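Local atomic coordinates of TodX (Pseudomonas putida, PDB entry 3BS0), a protein that carries toluene, and probably related aromatic hydrocarbons, across the bacterial outer membrane as a beta-barrel transporter of the FadL family. Residues I122-D127 with E165-S170; A191-T196 with A256-G261. One frame throughout, in Å; residues are numbered along the deposited sequence.

Contact 1 (I122-D127 with E165-S170). With C8E ((hydroxyethyloxy)tri(ethyloxy)octane), chain D.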
# COMPACT_ATOMS: atom_id res chain seq x y z
N ILE A 122 30.02 11.12 -12.94
CA ILE A 122 30.50 11.25 -11.57
C ILE A 122 29.59 10.51 -10.61
O ILE A 122 28.36 10.59 -10.69
CB ILE A 122 30.62 12.72 -11.10
CG1 ILE A 122 31.72 13.44 -11.87
CG2 ILE A 122 30.97 12.75 -9.63
CD1 ILE A 122 31.46 13.54 -13.35
N GLN A 123 30.21 9.79 -9.70
CA GLN A 123 29.52 9.00 -8.71
C GLN A 123 29.34 9.86 -7.45
O GLN A 123 30.31 10.17 -6.76
CB GLN A 123 30.35 7.76 -8.38
CG GLN A 123 29.71 6.83 -7.38
CD GLN A 123 28.54 6.08 -7.96
OE1 GLN A 123 27.51 5.94 -7.31
NE2 GLN A 123 28.69 5.57 -9.17
N THR A 124 28.09 10.26 -7.18
CA THR A 124 27.82 11.07 -6.00
C THR A 124 27.69 10.07 -4.87
O THR A 124 27.94 8.89 -5.08
CB THR A 124 26.51 11.87 -6.14
OG1 THR A 124 25.39 10.98 -6.16
CG2 THR A 124 26.50 12.66 -7.42
N SER A 125 27.32 10.51 -3.68
CA SER A 125 27.20 9.59 -2.57
C SER A 125 25.76 9.54 -2.09
O SER A 125 25.46 9.03 -1.00
CB SER A 125 28.12 10.02 -1.44
OG SER A 125 28.08 9.08 -0.39
N PHE A 126 24.86 10.09 -2.90
CA PHE A 126 23.47 10.12 -2.53
C PHE A 126 22.80 8.78 -2.67
O PHE A 126 23.09 8.00 -3.58
CB PHE A 126 22.71 11.16 -3.35
CG PHE A 126 23.11 12.56 -3.05
CD1 PHE A 126 24.08 13.20 -3.81
CD2 PHE A 126 22.51 13.25 -2.00
CE1 PHE A 126 24.46 14.53 -3.54
CE2 PHE A 126 22.86 14.57 -1.71
CZ PHE A 126 23.84 15.21 -2.48
N ASP A 127 21.88 8.51 -1.76
CA ASP A 127 21.15 7.27 -1.79
C ASP A 127 20.03 7.46 -2.77
O ASP A 127 19.84 8.54 -3.33
CB ASP A 127 20.58 6.97 -0.42
CG ASP A 127 20.77 5.54 -0.03
OD1 ASP A 127 21.85 5.21 0.49
OD2 ASP A 127 19.84 4.74 -0.27
N GLU A 165 14.45 9.59 -1.13
CA GLU A 165 15.85 9.88 -1.39
C GLU A 165 15.81 9.68 -2.91
O GLU A 165 15.58 8.56 -3.38
CB GLU A 165 16.72 8.83 -0.68
CG GLU A 165 17.97 9.36 0.07
CD GLU A 165 17.70 10.55 1.01
OE1 GLU A 165 16.78 10.47 1.87
OE2 GLU A 165 18.44 11.57 0.89
N LEU A 166 15.98 10.76 -3.68
CA LEU A 166 15.90 10.68 -5.14
C LEU A 166 16.81 11.62 -5.98
O LEU A 166 16.68 12.83 -5.95
CB LEU A 166 14.46 10.91 -5.56
CG LEU A 166 14.10 11.01 -7.04
CD1 LEU A 166 14.30 9.68 -7.71
CD2 LEU A 166 12.65 11.46 -7.17
N LEU A 167 17.69 11.03 -6.77
CA LEU A 167 18.57 11.78 -7.62
C LEU A 167 18.02 11.80 -9.04
O LEU A 167 17.56 10.79 -9.55
CB LEU A 167 19.97 11.17 -7.61
CG LEU A 167 21.09 11.97 -8.29
CD1 LEU A 167 22.47 11.45 -7.81
CD2 LEU A 167 20.99 11.86 -9.81
N LEU A 168 18.04 12.97 -9.65
CA LEU A 168 17.59 13.11 -11.01
C LEU A 168 18.75 13.72 -11.77
O LEU A 168 19.14 14.86 -11.52
CB LEU A 168 16.38 14.02 -11.11
CG LEU A 168 15.07 13.50 -10.47
CD1 LEU A 168 13.98 14.58 -10.64
CD2 LEU A 168 14.64 12.17 -11.11
N PRO A 169 19.35 12.94 -12.68
CA PRO A 169 20.48 13.44 -13.48
C PRO A 169 19.97 14.65 -14.25
O PRO A 169 18.77 14.80 -14.42
CB PRO A 169 20.82 12.27 -14.38
CG PRO A 169 19.47 11.57 -14.52
CD PRO A 169 18.96 11.59 -13.12
N SER A 170 20.89 15.49 -14.70
CA SER A 170 20.53 16.71 -15.41
C SER A 170 19.61 16.58 -16.63
O SER A 170 18.78 17.46 -16.89
CB SER A 170 21.78 17.45 -15.82
OG SER A 170 21.42 18.59 -16.56
C1 C8E D . -0.59 7.01 -2.20
C2 C8E D . 0.83 7.11 -2.53
C3 C8E D . 1.35 8.45 -2.79
C4 C8E D . 2.76 8.31 -2.69
C5 C8E D . 3.42 9.33 -3.43
C6 C8E D . 4.84 9.13 -3.31
C7 C8E D . 5.16 9.72 -4.66
C8 C8E D . 5.03 11.18 -4.74
O9 C8E D . 5.97 12.05 -5.33
C10 C8E D . 7.30 12.01 -4.69
C11 C8E D . 8.11 13.08 -5.47
O12 C8E D . 8.19 14.47 -4.80
C13 C8E D . 9.60 14.78 -4.59
C14 C8E D . 10.55 15.05 -5.82
O15 C8E D . 10.31 15.90 -7.02
C16 C8E D . 9.62 15.09 -8.06
C17 C8E D . 10.57 14.30 -9.01
O18 C8E D . 10.60 14.31 -10.44
C19 C8E D . 9.69 13.30 -10.98
C20 C8E D . 10.04 12.05 -11.86
O21 C8E D . 9.77 12.14 -13.25
O HOH W 1 21.07 10.28 0.26
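Thr-124 and Leu-167 meet tip to tip, OG1 lying 3.4 Å from CD1, where a loop of the FadL-type outer-membrane barrel comes down on one of its strands. The loop residues 122-127 lead into strand 129-143 and run roughly antiparallel to the C-terminal end of strand 151-169 (directions 147° apart), with no direct hydrogen bond between the two segments. The buried, dry end centres on Leu-167. Its CG anti to the backbone N (chi1 -171°) and a nearly extended chi2 carry CD1 to the loop, where it also approaches Phe-126 CB at 4.5 Å. Thr-124 OG1 sits in the plane of the Phe-126 ring, at its edge, and receives a weak hydrogen bond from Phe-126 N (3.4 Å). The same hydroxyl is hydrogen-bonded to the carbonyl O of Ser-116, so its polar end is occupied although it abuts a methyl group. The Phe-126 ring goes on to meet the ring of His-201, while Leu-166, pointing off the other face of the strand, brings CD2 to 4.0 Å from C17 of the C8E detergent of chain D.

Toward Asp-127 the contact is wetter and partly exposed. Carbon still meets carbon closely, Asp-127 CB lying 3.6 Å from Glu-165 CG; what is loose is the polar linkage, which runs through water. Asp-127 OD2 stays 6.8 Å from Glu-165 OE1 but lies near the carboxylate of Glu-108, which may favour protonation of one of that pair. Ser-203 and His-201 hydrogen-bond to Glu-165 OE2. The water accepts from Asp-127 N at 2.8 Å and donates to Glu-165 OE2 at 3.0 Å.

Contact 2 (A191-T196 with A256-G261). With C8E ((hydroxyethyloxy)tri(ethyloxy)octane), chain C.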
# COMPACT_ATOMS: atom_id res chain seq x y z
N ALA A 191 20.17 26.29 -12.16
CA ALA A 191 20.40 25.77 -13.51
C ALA A 191 21.83 25.83 -14.01
O ALA A 191 22.29 24.90 -14.69
CB ALA A 191 19.49 26.48 -14.50
N GLY A 192 22.54 26.91 -13.70
CA GLY A 192 23.91 27.06 -14.14
C GLY A 192 24.84 26.15 -13.36
O GLY A 192 25.87 25.69 -13.87
N PHE A 193 24.49 25.88 -12.11
CA PHE A 193 25.30 25.05 -11.26
C PHE A 193 25.18 23.60 -11.70
O PHE A 193 26.17 22.89 -11.85
CB PHE A 193 24.85 25.19 -9.80
CG PHE A 193 25.70 24.42 -8.83
CD1 PHE A 193 27.03 24.78 -8.62
CD2 PHE A 193 25.18 23.31 -8.16
CE1 PHE A 193 27.84 24.02 -7.75
CE2 PHE A 193 25.98 22.56 -7.29
CZ PHE A 193 27.31 22.92 -7.09
N VAL A 194 23.94 23.16 -11.90
CA VAL A 194 23.64 21.81 -12.32
C VAL A 194 24.17 21.59 -13.73
O VAL A 194 24.81 20.58 -14.03
CB VAL A 194 22.13 21.55 -12.29
CG1 VAL A 194 21.79 20.26 -13.01
CG2 VAL A 194 21.64 21.50 -10.85
N GLY A 195 23.89 22.55 -14.60
CA GLY A 195 24.37 22.48 -15.96
C GLY A 195 24.02 21.30 -16.86
O GLY A 195 22.90 20.77 -16.87
N THR A 196 25.01 20.88 -17.62
CA THR A 196 24.85 19.80 -18.57
C THR A 196 25.17 18.44 -17.99
O THR A 196 24.54 17.45 -18.35
CB THR A 196 25.77 20.00 -19.78
OG1 THR A 196 25.66 18.86 -20.65
CG2 THR A 196 27.23 20.10 -19.34
N ALA A 256 21.52 20.47 -5.23
CA ALA A 256 21.99 20.56 -6.59
C ALA A 256 23.39 20.02 -6.65
O ALA A 256 24.16 20.19 -5.71
CB ALA A 256 21.97 22.03 -7.04
N ILE A 257 23.72 19.36 -7.76
CA ILE A 257 25.05 18.81 -7.94
C ILE A 257 25.65 19.23 -9.29
O ILE A 257 25.01 19.09 -10.34
CB ILE A 257 25.01 17.30 -7.80
CG1 ILE A 257 24.35 16.94 -6.45
CG2 ILE A 257 26.43 16.72 -7.88
CD1 ILE A 257 23.23 15.92 -6.56
N SER A 258 26.86 19.77 -9.25
CA SER A 258 27.52 20.23 -10.48
C SER A 258 28.15 19.10 -11.27
O SER A 258 28.12 17.93 -10.87
CB SER A 258 28.60 21.25 -10.14
OG SER A 258 29.64 20.64 -9.39
N GLY A 259 28.74 19.47 -12.40
CA GLY A 259 29.38 18.50 -13.27
C GLY A 259 30.64 17.91 -12.67
O GLY A 259 31.24 16.98 -13.21
N ASP A 260 31.09 18.47 -11.56
CA ASP A 260 32.26 17.89 -10.93
C ASP A 260 31.97 17.39 -9.53
O ASP A 260 32.88 17.20 -8.71
CB ASP A 260 33.46 18.84 -10.97
CG ASP A 260 33.13 20.23 -10.54
OD1 ASP A 260 32.72 20.40 -9.36
OD2 ASP A 260 33.27 21.15 -11.39
N GLY A 261 30.69 17.15 -9.25
CA GLY A 261 30.32 16.62 -7.96
C GLY A 261 30.08 17.61 -6.85
O GLY A 261 29.77 17.20 -5.75
C1 C8E C . 16.75 22.04 -8.85
C2 C8E C . 17.03 22.87 -10.02
C3 C8E C . 17.24 22.12 -11.25
C4 C8E C . 17.31 23.07 -12.34
C5 C8E C . 18.44 22.69 -13.21
C6 C8E C . 18.11 22.86 -14.61
C7 C8E C . 19.35 22.35 -15.18
C8 C8E C . 19.18 22.06 -16.61
O9 C8E C . 20.18 22.19 -17.60
C10 C8E C . 20.76 23.47 -17.82
C11 C8E C . 21.77 23.30 -18.92
O12 C8E C . 22.25 24.57 -19.41
C13 C8E C . 23.49 25.08 -18.80
C14 C8E C . 24.95 24.92 -19.36
O15 C8E C . 26.17 24.36 -18.76
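Phe-193 lays one face of its ring over Ser-258 and turns an edge to the carbonyl group of Ala-256, joining the end of helix 186-194 to the place where strand 244-257 of the FadL-type barrel runs out into a type I beta turn, Ser-258 to Gly-261. A chi1 of -176° swings the ring away from its own backbone N and out to the strand end. Ser-258 CB makes a CH-pi contact 3.9 Å from the ring centroid, only 19° off the ring normal, though displaced toward the rim. At the ring's edge, CE2 comes to 3.4 Å from Ala-256 O. Separately, CD2 packs at 3.6 Å on Ala-256 CB. Were Phe-193 replaced by an alanine, Ser-258 CB would probably lose its aromatic cover and a gap would be likely to open beside Ala-256.

The backbone adds a CA-H...O contact, from Ser-258 CA to Phe-193 O at 3.3 Å; no conventional hydrogen bond joins the segments. The helix ends at Val-194, and Gly-195 after it takes a positive phi while its N still bonds to Ala-191 O. Of the two branches of Val-194, CG2 rests mainly on the methyl of Ala-256, 3.9 Å from CB, whereas CG1 faces the C8E detergent of chain C, 3.9 Å from its C7.

Contact 2 is the more buried of the two, yet it lies farther from the centre of the chain; contact 1 is partly buried and includes a water bridge at one end. Contact 1 sets a loop against strand 151-169, with a leucine methyl against a threonine hydroxyl at its buried end and carboxylates at its margin, whereas contact 2 sets a helix end against strand 244-257 and relies on aromatic and aliphatic packing. The two adjoin, their centres about 12 Å apart. Ile-257 CD1 packs 3.6 Å from Phe-126 CE1, so strand 244-257 meets the loop as well as the helix. A probable hydrogen bond from Ser-170 OG to Gly-195 O (2.7 Å) ties the other two segments together.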